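Local coordinates for protein fiber (Human adenovirus 26, PDB 6FJP) that forms the receptor-binding knob of the trimeric adenovirus fiber, the capsid protein that attaches the virion to host cells, at residues A[12-17]-A[59-64]; A[135-140]-A[164-169]. All coordinates share one frame; numbering follows the deposited sequence. Where two conformers were deposited one is given.

Contact 1 of 2, residues A[12-17]-A[59-64]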
loop_
_atom_site.group_PDB
_atom_site.type_symbol
_atom_site.label_atom_id
_atom_site.label_comp_id
_atom_site.label_asym_id
_atom_site.label_seq_id
_atom_site.Cartn_x
_atom_site.Cartn_y
_atom_site.Cartn_z
ATOM N N PRO A 12 -11.017 -20.843 -12.163
ATOM C CA PRO A 12 -12.100 -20.008 -11.611
ATOM C C PRO A 12 -12.487 -20.448 -10.219
ATOM O O PRO A 12 -12.585 -21.621 -9.925
ATOM C CB PRO A 12 -13.250 -20.110 -12.587
ATOM C CG PRO A 12 -12.803 -21.051 -13.622
ATOM C CD PRO A 12 -11.359 -21.380 -13.478
ATOM N N ASN A 13 -12.733 -19.475 -9.398
ATOM C CA ASN A 13 -13.034 -19.690 -7.977
ATOM C C ASN A 13 -14.087 -18.743 -7.454
ATOM O O ASN A 13 -14.352 -18.730 -6.243
ATOM C CB ASN A 13 -11.784 -19.587 -7.117
ATOM C CG ASN A 13 -11.154 -18.216 -7.161
ATOM O OD1 ASN A 13 -11.666 -17.285 -7.803
ATOM N ND2 ASN A 13 -10.062 -18.026 -6.406
ATOM N N CYS A 14 -14.715 -17.913 -8.299
ATOM C CA CYS A 14 -15.459 -16.785 -7.823
ATOM C C CYS A 14 -16.619 -16.478 -8.771
ATOM O O CYS A 14 -16.595 -16.826 -9.936
ATOM C CB CYS A 14 -14.481 -15.594 -7.746
ATOM S SG CYS A 14 -15.107 -14.072 -7.040
ATOM N N LYS A 15 -17.646 -15.807 -8.194
ATOM C CA LYS A 15 -18.819 -15.340 -8.937
ATOM C C LYS A 15 -18.813 -13.819 -9.041
ATOM O O LYS A 15 -18.912 -13.116 -8.036
ATOM C CB LYS A 15 -20.093 -15.761 -8.217
ATOM C CG LYS A 15 -21.371 -15.164 -8.826
ATOM C CD LYS A 15 -22.612 -15.738 -8.193
ATOM C CE LYS A 15 -23.861 -15.134 -8.776
ATOM N NZ LYS A 15 -25.084 -15.494 -8.038
ATOM N N MET A 16 -18.701 -13.323 -10.270
ATOM C CA MET A 16 -18.985 -11.892 -10.571
ATOM C C MET A 16 -20.447 -11.800 -10.973
ATOM O O MET A 16 -21.169 -11.013 -10.352
ATOM C CB MET A 16 -18.068 -11.364 -11.679
ATOM C CG MET A 16 -16.630 -11.234 -11.248
ATOM S SD MET A 16 -15.543 -10.588 -12.503
ATOM C CE MET A 16 -16.085 -8.888 -12.560
ATOM N N SER A 17 -20.800 -12.535 -11.994
ATOM C CA SER A 17 -22.173 -12.598 -12.533
ATOM C C SER A 17 -22.790 -13.975 -12.302
ATOM O O SER A 17 -23.933 -14.089 -11.848
ATOM C CB SER A 17 -22.129 -12.261 -14.045
ATOM O OG SER A 17 -23.316 -12.568 -14.737
ATOM N N VAL A 59 -19.553 -4.251 -9.223
ATOM C CA VAL A 59 -19.412 -5.722 -8.900
ATOM C C VAL A 59 -18.864 -5.931 -7.495
ATOM O O VAL A 59 -17.708 -5.484 -7.222
ATOM C CB VAL A 59 -18.451 -6.484 -9.846
ATOM C CG1 VAL A 59 -18.408 -7.963 -9.442
ATOM C CG2 VAL A 59 -18.917 -6.352 -11.276
ATOM N N LYS A 60 -19.647 -6.608 -6.634
ATOM C CA LYS A 60 -19.226 -6.814 -5.274
ATOM C C LYS A 60 -18.883 -8.286 -5.042
ATOM O O LYS A 60 -19.751 -9.191 -5.260
ATOM C CB LYS A 60 -20.361 -6.400 -4.365
ATOM C CG LYS A 60 -20.108 -6.520 -2.902
ATOM C CD LYS A 60 -21.379 -6.162 -2.132
ATOM C CE LYS A 60 -21.159 -6.219 -0.656
ATOM N NZ LYS A 60 -22.415 -5.811 -0.040
ATOM N N ILE A 61 -17.698 -8.553 -4.576
ATOM C CA ILE A 61 -17.206 -9.880 -4.202
ATOM C C ILE A 61 -17.211 -9.948 -2.706
ATOM O O ILE A 61 -16.478 -9.193 -2.032
ATOM C CB ILE A 61 -15.785 -10.106 -4.747
ATOM C CG1 ILE A 61 -15.710 -9.895 -6.268
ATOM C CG2 ILE A 61 -15.270 -11.469 -4.336
ATOM C CD1 ILE A 61 -16.694 -10.674 -7.083
ATOM N N SER A 62 -17.991 -10.864 -2.137
ATOM C CA SER A 62 -18.137 -10.944 -0.688
ATOM C C SER A 62 -17.468 -12.191 -0.106
ATOM O O SER A 62 -17.793 -13.323 -0.517
ATOM C CB SER A 62 -19.596 -11.022 -0.333
ATOM O OG SER A 62 -20.267 -9.842 -0.693
ATOM N N LEU A 63 -16.576 -11.986 0.864
ATOM C CA LEU A 63 -16.034 -13.067 1.664
ATOM C C LEU A 63 -16.635 -12.938 3.065
ATOM O O LEU A 63 -16.405 -11.944 3.767
ATOM C CB LEU A 63 -14.509 -13.019 1.743
ATOM C CG LEU A 63 -13.749 -13.492 0.530
ATOM C CD1 LEU A 63 -14.044 -12.736 -0.766
ATOM C CD2 LEU A 63 -12.257 -13.524 0.802
ATOM N N LEU A 64 -17.445 -13.933 3.444
ATOM C CA LEU A 64 -18.107 -13.970 4.738
ATOM C C LEU A 64 -17.449 -15.030 5.573
ATOM O O LEU A 64 -17.194 -16.131 5.064
ATOM C CB LEU A 64 -19.592 -14.334 4.547
ATOM C CG LEU A 64 -20.346 -13.452 3.536
ATOM C CD1 LEU A 64 -21.789 -13.948 3.398
ATOM C CD2 LEU A 64 -20.323 -11.972 3.871
HETATM O O HOH W 1 -21.474 -10.238 -7.548
#
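Ile-61 of the strand 58-65 reaches across to Cys-14 and Met-16 of the loop 12-17, and its side chain is worth following outward. At CB it branches. CG2 lies 3.8 Å from SG of Cys-14, while CG1, set beside the backbone N (chi1 -55°), turns again at chi2 (-53°) and carries CD1 to the loop. That terminal methyl fits among three groups: SG of Cys-14, also 3.8 Å from CD1; the carbonyl O of Lys-15, 3.4 Å from CD1; and CG of Met-16, 4.2 Å from CD1. The thiol thus meets both branches of the isoleucine.

Two residues earlier on the strand, Val-59 takes the Met-16 side chain crosswise, at about a right angle. In the conformer described here, its CG1 lies 4.1 Å from both CB and CG of Met-16. The methionine bends at chi3 (71°), which puts CE 4.0 Å from CG1 and from CG2 of Val-59.

Water 1 donates to O of Met-16 at 2.9 Å and to O of Lys-60, linking the backbones. Asp-21 takes N of Met-16 on OD1 and N of Ser-17 on OD2, fastening the loop to the approach to strand 22-31. The loop between strands 3-5 and 22-31 thus packs on an edge strand, within this chain, of the knob's four-stranded antiparallel sheet, through apolar burial with little directional bonding.

Contact 2 of 2, residues A[135-140]-A[164-169]; sequences YQPVII and KDYSAQ
Gln-136 and Gln-169 clasp their side-chain amides in a reciprocal pair of hydrogen bonds. NE2 of Gln-169 gives to OE1 of Gln-136 at 2.9 Å, tilted 21° from the carbonyl plane, and NE2 of Gln-136 returns a bond of 2.9 Å to OE1 of Gln-169, this one in the carbonyl plane on a lone pair. The amide planes are nearly coplanar, 27° apart, and the two extended chains approach from opposite directions. NE2 of Gln-136 also bonds to O of Leu-130.

Next comes OH of Tyr-166, which donates to O of Pro-137 at 2.8 Å from above the carbonyl plane. Water 2 donates to the same O and accepts from N of Lys-164. In one of its two conformers the lysine, bent at chi3 and chi4, brings NZ 2.9 Å from O of Tyr-135, nearly in line with that carbonyl.

Packing fills in around these bonds. CE1 of Tyr-166 lies 3.6 Å from CB of Gln-136, and CE2 is 3.9 Å from CG2 of Val-138; Trp-162 stacks with the tyrosine ring. A type II turn runs from Tyr-166 to Gln-169, overlapped, in one conformer of Asp-165, by an Asx turn, its OD1 accepting from N of Ser-167; OG of Ser-167 gives to the same oxygen.

Amide pairing fixes both glutamines, and the phenol, with the lysine in one conformer, engages carbonyls at and just before the start of strand 137-144: a directional, largely polar join.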
loop_
_atom_site.group_PDB
_atom_site.type_symbol
_atom_site.label_atom_id
_atom_site.label_comp_id
_atom_site.label_asym_id
_atom_site.label_seq_id
_atom_site.Cartn_x
_atom_site.Cartn_y
_atom_site.Cartn_z
ATOM N N TYR A 135 -5.488 4.646 -18.672
ATOM C CA TYR A 135 -6.679 5.468 -18.924
ATOM C C TYR A 135 -7.981 4.783 -18.550
ATOM O O TYR A 135 -9.037 5.299 -18.848
ATOM C CB TYR A 135 -6.702 5.981 -20.383
ATOM C CG TYR A 135 -6.691 4.870 -21.413
ATOM C CD1 TYR A 135 -5.491 4.322 -21.877
ATOM C CD2 TYR A 135 -7.857 4.370 -21.926
ATOM C CE1 TYR A 135 -5.500 3.301 -22.810
ATOM C CE2 TYR A 135 -7.874 3.349 -22.867
ATOM C CZ TYR A 135 -6.662 2.815 -23.305
ATOM O OH TYR A 135 -6.720 1.809 -24.225
ATOM N N GLN A 136 -7.885 3.623 -17.899
ATOM C CA GLN A 136 -9.079 2.835 -17.554
ATOM C C GLN A 136 -9.188 2.564 -16.061
ATOM O O GLN A 136 -9.164 1.434 -15.593
ATOM C CB GLN A 136 -9.121 1.523 -18.337
ATOM C CG GLN A 136 -9.106 1.754 -19.820
ATOM C CD GLN A 136 -9.584 0.614 -20.668
ATOM O OE1 GLN A 136 -10.230 0.801 -21.669
ATOM N NE2 GLN A 136 -9.234 -0.606 -20.287
ATOM N N PRO A 137 -9.362 3.632 -15.272
ATOM C CA PRO A 137 -9.519 3.431 -13.822
ATOM C C PRO A 137 -10.809 2.687 -13.482
ATOM O O PRO A 137 -11.871 2.825 -14.133
ATOM C CB PRO A 137 -9.635 4.855 -13.319
ATOM C CG PRO A 137 -10.187 5.645 -14.449
ATOM C CD PRO A 137 -9.539 5.030 -15.667
ATOM N N VAL A 138 -10.697 1.915 -12.420
ATOM C CA VAL A 138 -11.807 1.205 -11.761
ATOM C C VAL A 138 -11.620 1.493 -10.280
ATOM O O VAL A 138 -10.534 1.265 -9.728
ATOM C CB VAL A 138 -11.719 -0.291 -12.057
ATOM C CG1 VAL A 138 -12.735 -1.066 -11.214
ATOM C CG2 VAL A 138 -11.916 -0.575 -13.514
ATOM N N ILE A 139 -12.675 1.946 -9.609
ATOM C CA ILE A 139 -12.575 2.188 -8.162
ATOM C C ILE A 139 -12.654 0.849 -7.463
ATOM O O ILE A 139 -13.639 0.097 -7.682
ATOM C CB ILE A 139 -13.701 3.098 -7.691
ATOM C CG1 ILE A 139 -13.691 4.427 -8.470
ATOM C CG2 ILE A 139 -13.601 3.295 -6.217
ATOM C CD1 ILE A 139 -15.061 5.115 -8.466
ATOM N N ILE A 140 -11.720 0.557 -6.587
ATOM C CA ILE A 140 -11.796 -0.562 -5.681
ATOM C C ILE A 140 -12.193 -0.048 -4.306
ATOM O O ILE A 140 -11.581 0.895 -3.783
ATOM C CB ILE A 140 -10.500 -1.382 -5.634
ATOM C CG1 ILE A 140 -10.698 -2.630 -4.799
ATOM C CG2 ILE A 140 -9.276 -0.596 -5.174
ATOM C CD1 ILE A 140 -9.535 -3.611 -4.785
ATOM N N LYS A 164 -16.523 4.633 -16.935
ATOM C CA LYS A 164 -16.093 4.643 -18.332
ATOM C C LYS A 164 -16.707 3.433 -19.052
ATOM O O LYS A 164 -17.130 2.436 -18.450
ATOM C CB LYS A 164 -14.557 4.713 -18.418
ATOM C CG LYS A 164 -13.991 6.068 -17.999
ATOM C CD LYS A 164 -12.499 6.169 -18.291
ATOM C CE LYS A 164 -12.232 5.942 -19.774
ATOM N NZ LYS A 164 -11.094 6.768 -20.288
ATOM N N ASP A 165 -16.758 3.520 -20.371
ATOM C CA ASP A 165 -17.391 2.468 -21.175
ATOM C C ASP A 165 -16.324 1.446 -21.482
ATOM O O ASP A 165 -15.394 1.732 -22.280
ATOM C CB ASP A 165 -17.953 3.060 -22.473
ATOM C CG ASP A 165 -18.696 2.022 -23.358
ATOM O OD1 ASP A 165 -18.647 0.818 -23.098
ATOM O OD2 ASP A 165 -19.381 2.435 -24.337
ATOM N N TYR A 166 -16.396 0.269 -20.828
ATOM C CA TYR A 166 -15.403 -0.770 -21.138
ATOM C C TYR A 166 -16.036 -1.921 -21.905
ATOM O O TYR A 166 -15.571 -3.067 -21.827
ATOM C CB TYR A 166 -14.692 -1.260 -19.860
ATOM C CG TYR A 166 -14.004 -0.170 -19.075
ATOM C CD1 TYR A 166 -13.305 0.902 -19.701
ATOM C CD2 TYR A 166 -13.999 -0.207 -17.667
ATOM C CE1 TYR A 166 -12.671 1.848 -18.960
ATOM C CE2 TYR A 166 -13.364 0.735 -16.936
ATOM C CZ TYR A 166 -12.710 1.788 -17.557
ATOM O OH TYR A 166 -12.102 2.822 -16.887
ATOM N N SER A 167 -17.083 -1.638 -22.668
ATOM C CA SER A 167 -17.703 -2.660 -23.467
ATOM C C SER A 167 -16.716 -3.267 -24.470
ATOM O O SER A 167 -15.753 -2.616 -24.929
ATOM C CB SER A 167 -18.956 -2.111 -24.155
ATOM O OG SER A 167 -18.630 -1.054 -24.999
ATOM N N ALA A 168 -16.932 -4.538 -24.757
ATOM C CA ALA A 168 -16.096 -5.377 -25.590
ATOM C C ALA A 168 -14.822 -5.848 -24.935
ATOM O O ALA A 168 -14.152 -6.724 -25.482
ATOM C CB ALA A 168 -15.817 -4.748 -26.954
ATOM N N GLN A 169 -14.508 -5.371 -23.757
ATOM C CA GLN A 169 -13.301 -5.797 -23.054
ATOM C C GLN A 169 -13.611 -6.887 -22.069
ATOM O O GLN A 169 -14.752 -7.037 -21.569
ATOM C CB GLN A 169 -12.642 -4.612 -22.356
ATOM C CG GLN A 169 -12.152 -3.531 -23.330
ATOM C CD GLN A 169 -11.419 -2.433 -22.646
ATOM O OE1 GLN A 169 -10.371 -2.643 -22.067
ATOM N NE2 GLN A 169 -11.996 -1.207 -22.687
HETATM O O HOH W 2 -14.252 4.640 -14.943
#

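In the fold
From the N terminus, the chain leaves strand 3-5 and runs through the loop 12-17, makes the strands 22-31 and 34-43, and returns in strand 58-65, where contact 1 closes. Only later does contact 2 open, at the start of strand 137-144; it closes past strand 154-161, in the loop leading to strand 176-181. The two closures are thus in series, neither nested nor crossed, with centres about 18 Å apart. Both reach the four-stranded antiparallel sheet of the knob domain: contact 1 at one of its edge strands, 58-65, near the centre of the chain, contact 2 at 137-144, with strand 154-161 lying between these two strands. Each ties a connecting loop to that sheet.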